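Local coordinates for protein cortical-lytic enzyme (Bacillus cereus, PDB 4S3J) that acts as an N-acetylglucosaminidase that degrades spore cortex peptidoglycan during germination, probably cleaving only material that is already partly broken down, at residues A[218-223]-A[265-270]; A[247-252]-A[277-282]; A[189-194]-A[224-229]. All coordinates share one frame; numbering follows the deposited sequence.

Contact 1. Residues A[218-223]-A[265-270]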
loop_
_atom_site.group_PDB
_atom_site.type_symbol
_atom_site.label_atom_id
_atom_site.label_comp_id
_atom_site.label_asym_id
_atom_site.label_seq_id
_atom_site.Cartn_x
_atom_site.Cartn_y
_atom_site.Cartn_z
ATOM N N ASP A 218 5.152 9.088 -13.271
ATOM C CA ASP A 218 5.487 7.681 -13.257
ATOM C C ASP A 218 6.104 7.350 -14.607
ATOM O O ASP A 218 5.430 6.833 -15.498
ATOM C CB ASP A 218 4.266 6.818 -12.980
ATOM C CG ASP A 218 4.607 5.340 -12.936
ATOM O OD1 ASP A 218 5.811 5.014 -12.808
ATOM O OD2 ASP A 218 3.677 4.511 -13.001
ATOM N N PHE A 219 7.374 7.709 -14.760
ATOM C CA PHE A 219 8.155 7.378 -15.952
ATOM C C PHE A 219 8.998 6.142 -15.636
ATOM O O PHE A 219 9.832 6.163 -14.707
ATOM C CB PHE A 219 9.071 8.545 -16.370
ATOM C CG PHE A 219 8.356 9.722 -17.015
ATOM C CD1 PHE A 219 7.013 9.672 -17.350
ATOM C CD2 PHE A 219 9.064 10.881 -17.312
ATOM C CE1 PHE A 219 6.390 10.749 -17.959
ATOM C CE2 PHE A 219 8.441 11.956 -17.919
ATOM C CZ PHE A 219 7.102 11.884 -18.247
ATOM N N GLU A 220 8.745 5.052 -16.347
ATOM C CA GLU A 220 9.497 3.807 -16.175
ATOM C C GLU A 220 10.061 3.335 -17.517
ATOM O O GLU A 220 9.625 3.791 -18.565
ATOM C CB GLU A 220 8.615 2.732 -15.545
ATOM C CG GLU A 220 8.114 3.146 -14.173
ATOM C CD GLU A 220 7.247 2.105 -13.519
ATOM O OE1 GLU A 220 7.578 0.902 -13.604
ATOM O OE2 GLU A 220 6.207 2.492 -12.937
ATOM N N SER A 221 11.036 2.430 -17.462
ATOM C CA SER A 221 11.773 1.986 -18.651
ATOM C C SER A 221 12.375 3.165 -19.388
ATOM O O SER A 221 12.387 3.206 -20.625
ATOM C CB SER A 221 10.873 1.189 -19.598
ATOM O OG SER A 221 10.361 0.045 -18.957
ATOM N N VAL A 222 12.848 4.135 -18.620
ATOM C CA VAL A 222 13.567 5.271 -19.176
ATOM C C VAL A 222 14.984 4.825 -19.532
ATOM O O VAL A 222 15.627 4.129 -18.761
ATOM C CB VAL A 222 13.585 6.436 -18.174
ATOM C CG1 VAL A 222 14.422 7.617 -18.669
ATOM C CG2 VAL A 222 12.165 6.870 -17.845
ATOM N N ALA A 223 15.471 5.222 -20.707
ATOM C CA ALA A 223 16.833 4.883 -21.113
ATOM C C ALA A 223 17.876 5.407 -20.109
ATOM O O ALA A 223 17.745 6.519 -19.615
ATOM C CB ALA A 223 17.118 5.448 -22.488
ATOM N N GLU A 265 19.249 2.895 -13.838
ATOM C CA GLU A 265 20.037 4.112 -13.695
ATOM C C GLU A 265 19.210 5.373 -13.771
ATOM O O GLU A 265 19.487 6.328 -13.059
ATOM C CB GLU A 265 21.131 4.192 -14.767
ATOM C CG GLU A 265 22.136 3.058 -14.744
ATOM C CD GLU A 265 23.262 3.266 -15.745
ATOM O OE1 GLU A 265 23.448 4.412 -16.204
ATOM O OE2 GLU A 265 23.958 2.283 -16.076
ATOM N N ALA A 266 18.178 5.373 -14.608
ATOM C CA ALA A 266 17.420 6.587 -14.841
ATOM C C ALA A 266 16.608 7.027 -13.636
ATOM O O ALA A 266 16.112 8.145 -13.620
ATOM C CB ALA A 266 16.499 6.398 -16.030
ATOM N N HIS A 267 16.467 6.161 -12.630
ATOM C CA HIS A 267 15.803 6.565 -11.386
ATOM C C HIS A 267 16.862 6.954 -10.353
ATOM O O HIS A 267 17.333 6.134 -9.562
ATOM C CB HIS A 267 14.887 5.461 -10.856
ATOM C CG HIS A 267 13.575 5.396 -11.558
ATOM N ND1 HIS A 267 12.499 4.651 -11.082
ATOM C CD2 HIS A 267 13.130 5.974 -12.697
ATOM C CE1 HIS A 267 11.484 4.783 -11.891
ATOM N NE2 HIS A 267 11.830 5.578 -12.895
ATOM N N ASP A 268 17.212 8.231 -10.381
ATOM C CA ASP A 268 18.303 8.781 -9.592
ATOM C C ASP A 268 17.771 9.220 -8.235
ATOM O O ASP A 268 17.225 10.316 -8.090
ATOM C CB ASP A 268 18.927 9.947 -10.367
ATOM C CG ASP A 268 20.242 10.455 -9.774
ATOM O OD1 ASP A 268 20.468 10.336 -8.548
ATOM O OD2 ASP A 268 21.063 10.983 -10.578
ATOM N N TYR A 269 17.914 8.346 -7.236
ATOM C CA TYR A 269 17.354 8.594 -5.917
ATOM C C TYR A 269 17.825 9.934 -5.339
ATOM O O TYR A 269 17.010 10.757 -4.920
ATOM C CB TYR A 269 17.736 7.461 -4.953
ATOM C CG TYR A 269 16.779 6.265 -4.872
ATOM C CD1 TYR A 269 16.318 5.616 -6.012
ATOM C CD2 TYR A 269 16.391 5.763 -3.637
ATOM C CE1 TYR A 269 15.465 4.521 -5.922
ATOM C CE2 TYR A 269 15.547 4.682 -3.537
ATOM C CZ TYR A 269 15.090 4.055 -4.668
ATOM O OH TYR A 269 14.255 2.963 -4.545
ATOM N N LYS A 270 19.139 10.173 -5.375
ATOM C CA LYS A 270 19.719 11.363 -4.762
ATOM C C LYS A 270 19.238 12.628 -5.463
ATOM O O LYS A 270 18.816 13.583 -4.822
ATOM C CB LYS A 270 21.243 11.303 -4.835
ATOM C CG LYS A 270 21.977 12.363 -4.018
ATOM C CD LYS A 270 23.484 12.204 -4.189
ATOM C CE LYS A 270 24.036 10.989 -3.472
ATOM N NZ LYS A 270 25.493 10.831 -3.733
HETATM O O HOH W 1 17.647 3.604 -16.850
#
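H267 holds the backbone of F219 by a hydrogen bond: NE2 donates to F219 O across 2.8 Å, with an N-H...O angle of 163°. The acceptor lies almost in the plane of the imidazole, at its edge, and the donor approaches nearly head-on to the carbonyl, 166° at the oxygen. With CG anti to its own carbonyl carbon (chi1 -79°), H267 swings its ring back toward 218-223. Histidine suits this place because its two nitrogens can serve different partners: ND1 takes the N-H of V252, which leaves NE2 as the donor and fixes the rotation of the ring.

F219 lies between D218 and E220, the D-x-E end of the glycosyl hydrolase family 18 signature, where the fourth strand of the TIM barrel runs out into its catalytic loop. E220 is the likely proton donor, and the histidine bond pins the main chain next to it. CG of E220 also passes CE1 of H267 at 4.4 Å, a loose packing contact.

The apolar part is small. V222, with CG1 anti to its backbone N, sets that methyl against CB of A266 at 3.6 Å. Alanine is short enough to let the two backbones come this near. A water lies between them, accepting from A266 N at 2.9 Å and probably donating to V222 O at 2.8 Å.

Contact 2. Residues A[247-252]-A[277-282]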
loop_
_atom_site.group_PDB
_atom_site.type_symbol
_atom_site.label_atom_id
_atom_site.label_comp_id
_atom_site.label_asym_id
_atom_site.label_seq_id
_atom_site.Cartn_x
_atom_site.Cartn_y
_atom_site.Cartn_z
ATOM N N LEU A 247 5.249 18.428 -6.437
ATOM C CA LEU A 247 5.764 17.519 -7.450
ATOM C C LEU A 247 6.171 16.188 -6.820
ATOM O O LEU A 247 6.805 16.167 -5.766
ATOM C CB LEU A 247 6.964 18.162 -8.139
ATOM C CG LEU A 247 7.803 17.337 -9.103
ATOM C CD1 LEU A 247 6.958 16.918 -10.324
ATOM C CD2 LEU A 247 9.049 18.147 -9.558
ATOM N N SER A 248 5.803 15.077 -7.459
ATOM C CA SER A 248 6.205 13.773 -6.968
ATOM C C SER A 248 6.558 12.839 -8.111
ATOM O O SER A 248 6.222 13.108 -9.269
ATOM C CB SER A 248 5.092 13.157 -6.098
ATOM O OG SER A 248 3.885 12.999 -6.829
ATOM N N THR A 249 7.265 11.763 -7.777
ATOM C CA THR A 249 7.673 10.756 -8.753
ATOM C C THR A 249 7.584 9.334 -8.213
ATOM O O THR A 249 7.637 9.110 -6.983
ATOM C CB THR A 249 9.119 10.957 -9.196
ATOM O OG1 THR A 249 9.952 10.943 -8.035
ATOM C CG2 THR A 249 9.287 12.274 -9.983
ATOM N N THR A 250 7.490 8.385 -9.142
ATOM C CA THR A 250 7.615 6.969 -8.848
ATOM C C THR A 250 9.061 6.503 -9.001
ATOM O O THR A 250 9.729 6.817 -9.987
ATOM C CB THR A 250 6.706 6.127 -9.784
ATOM O OG1 THR A 250 5.333 6.406 -9.486
ATOM C CG2 THR A 250 6.974 4.631 -9.618
ATOM N N LEU A 251 9.529 5.738 -8.030
ATOM C CA LEU A 251 10.864 5.139 -8.058
ATOM C C LEU A 251 10.795 3.615 -7.953
ATOM O O LEU A 251 10.080 3.061 -7.106
ATOM C CB LEU A 251 11.729 5.680 -6.913
ATOM C CG LEU A 251 12.171 7.144 -6.950
ATOM C CD1 LEU A 251 12.865 7.491 -5.617
ATOM C CD2 LEU A 251 13.068 7.428 -8.138
ATOM N N VAL A 252 11.580 2.930 -8.770
ATOM C CA VAL A 252 11.788 1.501 -8.583
ATOM C C VAL A 252 12.554 1.301 -7.270
ATOM O O VAL A 252 13.330 2.176 -6.850
ATOM C CB VAL A 252 12.559 0.848 -9.752
ATOM C CG1 VAL A 252 11.723 0.857 -11.030
ATOM C CG2 VAL A 252 13.909 1.535 -9.961
ATOM N N ASP A 277 8.817 16.919 -3.946
ATOM C CA ASP A 277 8.207 16.991 -2.621
ATOM C C ASP A 277 8.100 15.620 -1.972
ATOM O O ASP A 277 8.309 15.494 -0.766
ATOM C CB ASP A 277 6.836 17.657 -2.719
ATOM C CG ASP A 277 6.937 19.131 -3.066
ATOM O OD1 ASP A 277 7.233 19.920 -2.144
ATOM O OD2 ASP A 277 6.780 19.497 -4.252
ATOM N N PHE A 278 7.769 14.600 -2.755
ATOM C CA PHE A 278 7.821 13.234 -2.257
ATOM C C PHE A 278 7.979 12.234 -3.386
ATOM O O PHE A 278 7.779 12.564 -4.563
ATOM C CB PHE A 278 6.587 12.911 -1.412
ATOM C CG PHE A 278 5.276 12.882 -2.166
ATOM C CD1 PHE A 278 4.840 11.724 -2.803
ATOM C CD2 PHE A 278 4.449 13.986 -2.171
ATOM C CE1 PHE A 278 3.603 11.686 -3.462
ATOM C CE2 PHE A 278 3.224 13.960 -2.807
ATOM C CZ PHE A 278 2.798 12.809 -3.458
ATOM N N VAL A 279 8.418 11.037 -3.015
ATOM C CA VAL A 279 8.544 9.905 -3.932
ATOM C C VAL A 279 7.673 8.759 -3.448
ATOM O O VAL A 279 7.430 8.607 -2.248
ATOM C CB VAL A 279 10.000 9.392 -4.062
ATOM C CG1 VAL A 279 10.920 10.482 -4.633
ATOM C CG2 VAL A 279 10.539 8.903 -2.727
ATOM N N VAL A 280 7.204 7.982 -4.416
ATOM C CA VAL A 280 6.516 6.714 -4.167
ATOM C C VAL A 280 7.439 5.589 -4.629
ATOM O O VAL A 280 7.714 5.459 -5.821
ATOM C CB VAL A 280 5.154 6.635 -4.892
ATOM C CG1 VAL A 280 4.550 5.255 -4.741
ATOM C CG2 VAL A 280 4.193 7.674 -4.344
ATOM N N ILE A 281 7.942 4.803 -3.675
ATOM C CA ILE A 281 8.859 3.716 -3.995
ATOM C C ILE A 281 8.068 2.430 -4.095
ATOM O O ILE A 281 7.314 2.091 -3.185
ATOM C CB ILE A 281 9.989 3.566 -2.954
ATOM C CG1 ILE A 281 10.666 4.922 -2.702
ATOM C CG2 ILE A 281 10.996 2.503 -3.414
ATOM C CD1 ILE A 281 11.857 4.878 -1.769
ATOM N N MET A 282 8.227 1.728 -5.205
ATOM C CA MET A 282 7.445 0.525 -5.471
ATOM C C MET A 282 8.004 -0.684 -4.718
ATOM O O MET A 282 8.517 -1.641 -5.314
ATOM C CB MET A 282 7.394 0.258 -6.970
ATOM C CG MET A 282 6.609 1.323 -7.704
ATOM S SD MET A 282 6.385 0.989 -9.455
ATOM C CE MET A 282 8.097 0.984 -9.985
#
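One face of the F278 ring is covered by CB of S248, 3.5 Å from the ring centroid and 16° off the normal, a CH-pi contact offset toward the rim. Serine is small enough for its CB to sit directly on the ring face, while its OG turns to D214 and H216 of the neighbouring strand. The carboxylate of D277 is the other flat group: OD2 receives L247 N at 2.9 Å on its anti side and also forms a salt bridge with K238. D277 N returns a bond to L247 O, closing the start of the strand pair.

Strands 247-251 and 278-281 are the fifth and sixth parallel strands of the TIM barrel, their axes approaching to 4.6 Å at an angle of 24°. V280 N to T249 O, L251 N to V280 O and M282 N to L251 O join them; T249 N to F278 O is weak. S248, T250, F278 and V280 point into the barrel. T249, L251, V279 and I281 point out, toward helix 269-275, where CD1 of L251 meets CG1 of V279 at 3.7 Å. SD of M282, beside E220, lies 3.7 Å from T250 CG2, and the bend at chi3 turns CE to within 3.8 Å of V252 CG1.

Contact 3. Residues A[189-194]-A[224-229]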
loop_
_atom_site.group_PDB
_atom_site.type_symbol
_atom_site.label_atom_id
_atom_site.label_comp_id
_atom_site.label_asym_id
_atom_site.label_seq_id
_atom_site.Cartn_x
_atom_site.Cartn_y
_atom_site.Cartn_z
ATOM N N ILE A 189 10.527 13.628 -25.221
ATOM C CA ILE A 189 10.123 14.643 -24.245
ATOM C C ILE A 189 11.289 15.195 -23.434
ATOM O O ILE A 189 11.326 16.390 -23.136
ATOM C CB ILE A 189 9.045 14.091 -23.299
ATOM C CG1 ILE A 189 7.756 13.896 -24.105
ATOM C CG2 ILE A 189 8.783 15.049 -22.136
ATOM C CD1 ILE A 189 6.651 13.210 -23.343
ATOM N N LEU A 190 12.239 14.338 -23.079
ATOM C CA LEU A 190 13.355 14.781 -22.242
ATOM C C LEU A 190 14.467 15.473 -23.043
ATOM O O LEU A 190 15.335 16.124 -22.449
ATOM C CB LEU A 190 13.929 13.596 -21.462
ATOM C CG LEU A 190 12.969 12.945 -20.461
ATOM C CD1 LEU A 190 13.646 11.758 -19.802
ATOM C CD2 LEU A 190 12.470 13.937 -19.401
ATOM N N ARG A 191 14.451 15.349 -24.372
ATOM C CA ARG A 191 15.543 15.902 -25.175
ATOM C C ARG A 191 15.170 17.070 -26.079
ATOM O O ARG A 191 16.057 17.811 -26.494
ATOM C CB ARG A 191 16.183 14.816 -26.044
ATOM C CG ARG A 191 16.825 13.705 -25.235
ATOM C CD ARG A 191 17.526 12.671 -26.124
ATOM N NE ARG A 191 18.148 11.654 -25.286
ATOM C CZ ARG A 191 19.182 10.899 -25.629
ATOM N NH1 ARG A 191 19.789 11.062 -26.801
ATOM N NH2 ARG A 191 19.663 10.027 -24.757
ATOM N N ASP A 192 13.890 17.258 -26.377
ATOM C CA ASP A 192 13.485 18.348 -27.261
ATOM C C ASP A 192 12.863 19.489 -26.467
ATOM O O ASP A 192 11.798 19.333 -25.872
ATOM C CB ASP A 192 12.509 17.858 -28.327
ATOM C CG ASP A 192 12.244 18.908 -29.361
ATOM O OD1 ASP A 192 13.026 18.989 -30.326
ATOM O OD2 ASP A 192 11.291 19.686 -29.178
ATOM N N ALA A 193 13.528 20.642 -26.460
ATOM C CA ALA A 193 13.115 21.727 -25.589
ATOM C C ALA A 193 11.745 22.290 -25.974
ATOM O O ALA A 193 10.950 22.649 -25.102
ATOM C CB ALA A 193 14.164 22.833 -25.599
ATOM N N THR A 194 11.474 22.371 -27.272
ATOM C CA THR A 194 10.203 22.922 -27.739
ATOM C C THR A 194 9.015 22.064 -27.295
ATOM O O THR A 194 8.022 22.588 -26.780
ATOM C CB THR A 194 10.197 23.062 -29.254
ATOM O OG1 THR A 194 11.250 23.959 -29.632
ATOM C CG2 THR A 194 8.857 23.602 -29.749
ATOM N N PRO A 224 18.930 4.621 -19.830
ATOM C CA PRO A 224 19.990 5.092 -18.923
ATOM C C PRO A 224 20.624 6.412 -19.363
ATOM O O PRO A 224 21.064 7.207 -18.530
ATOM C CB PRO A 224 21.036 3.977 -18.978
ATOM C CG PRO A 224 20.389 2.826 -19.584
ATOM C CD PRO A 224 19.203 3.277 -20.360
ATOM N N GLU A 225 20.679 6.639 -20.674
ATOM C CA GLU A 225 21.298 7.850 -21.198
ATOM C C GLU A 225 20.472 9.098 -20.878
ATOM O O GLU A 225 20.939 10.212 -21.047
ATOM C CB GLU A 225 21.494 7.722 -22.713
ATOM C CG GLU A 225 22.497 6.641 -23.136
ATOM C CD GLU A 225 21.902 5.239 -23.252
ATOM O OE1 GLU A 225 20.678 5.053 -23.085
ATOM O OE2 GLU A 225 22.688 4.308 -23.508
ATOM N N ASP A 226 19.237 8.900 -20.430
ATOM C CA ASP A 226 18.335 9.999 -20.106
ATOM C C ASP A 226 18.245 10.287 -18.605
ATOM O O ASP A 226 17.387 11.059 -18.183
ATOM C CB ASP A 226 16.935 9.695 -20.651
ATOM C CG ASP A 226 16.853 9.861 -22.158
ATOM O OD1 ASP A 226 17.667 10.640 -22.700
ATOM O OD2 ASP A 226 15.971 9.218 -22.783
ATOM N N ARG A 227 19.118 9.672 -17.810
ATOM C CA ARG A 227 19.111 9.892 -16.353
ATOM C C ARG A 227 19.151 11.384 -16.019
ATOM O O ARG A 227 18.259 11.914 -15.348
ATOM C CB ARG A 227 20.297 9.173 -15.691
ATOM C CG ARG A 227 20.369 9.343 -14.177
ATOM C CD ARG A 227 21.578 8.615 -13.577
ATOM N NE ARG A 227 22.814 9.060 -14.202
ATOM C CZ ARG A 227 23.448 10.184 -13.895
ATOM N NH1 ARG A 227 22.962 10.992 -12.965
ATOM N NH2 ARG A 227 24.560 10.508 -14.545
ATOM N N GLU A 228 20.171 12.078 -16.514
ATOM C CA GLU A 228 20.313 13.488 -16.176
ATOM C C GLU A 228 19.268 14.359 -16.883
ATOM O O GLU A 228 18.838 15.365 -16.316
ATOM C CB GLU A 228 21.729 13.973 -16.493
ATOM C CG GLU A 228 21.952 15.439 -16.182
ATOM C CD GLU A 228 21.622 15.808 -14.739
ATOM O OE1 GLU A 228 21.781 14.958 -13.826
ATOM O OE2 GLU A 228 21.186 16.962 -14.532
ATOM N N ALA A 229 18.844 13.975 -18.097
ATOM C CA ALA A 229 17.771 14.692 -18.794
ATOM C C ALA A 229 16.446 14.601 -18.012
ATOM O O ALA A 229 15.647 15.539 -18.008
ATOM C CB ALA A 229 17.600 14.160 -20.228
HETATM O O HOH W 2 15.345 17.285 -19.956
#
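Between 189-194 and 224-229 the backbones come nearest at L190 and A229, whose CA atoms stand 5.6 Å apart, just before D192 leaves helical geometry. Both helices belong to the outer layer of the TIM barrel. L190 points at its partner and does the apolar work: its CB rests 3.9 Å from CB of A229, and its CD1 reaches CB of D226 at 4.0 Å. Alanine's single methyl allows this close approach, whereas leucine is long enough to extend on to Y230 and F233.

R191 makes the salt bridge. Its chain, extended from CG to NE (chi2 -177°, chi3 179°), spans the gap from an exposed helix end and grips D226 side-on, NE and NH2 both reaching OD1, at 2.8 and 2.9 Å. The oxygen lies in the guanidinium plane, but the carboxylate plane is turned 80° from it. NE therefore meets the syn lone pair, while NH2 comes from above the carboxylate. Aspartate, short but two-oxygened, can serve a second partner: OD2 is hydrogen-bonded to S187 OG, tying D226 to helix 183-191 again. Beside the L190-A229 contact a water donates to L190 O at 2.8 Å and to A229 O at 2.6 Å.

How the contacts relate
From the N terminus, residues 189-194 come first, and contact 3 closes the loop through helix 193-210 and strand 214-218 when the chain reaches 224-229. Contact 1 opens inside that loop, at 218-223, and closes only at 265-270, so the two cross. Contact 2 starts at 247-252, within the loop of contact 1, and ends beyond it at 277-282, so these cross as well, while contacts 3 and 2 follow in series. Contact 1 is the link between them: D268 forms a salt bridge with R227 on the helix side, and Y269 OH reaches V252 O on the strand side. Together they tie outer helices to the catalytic loop and the barrel wall.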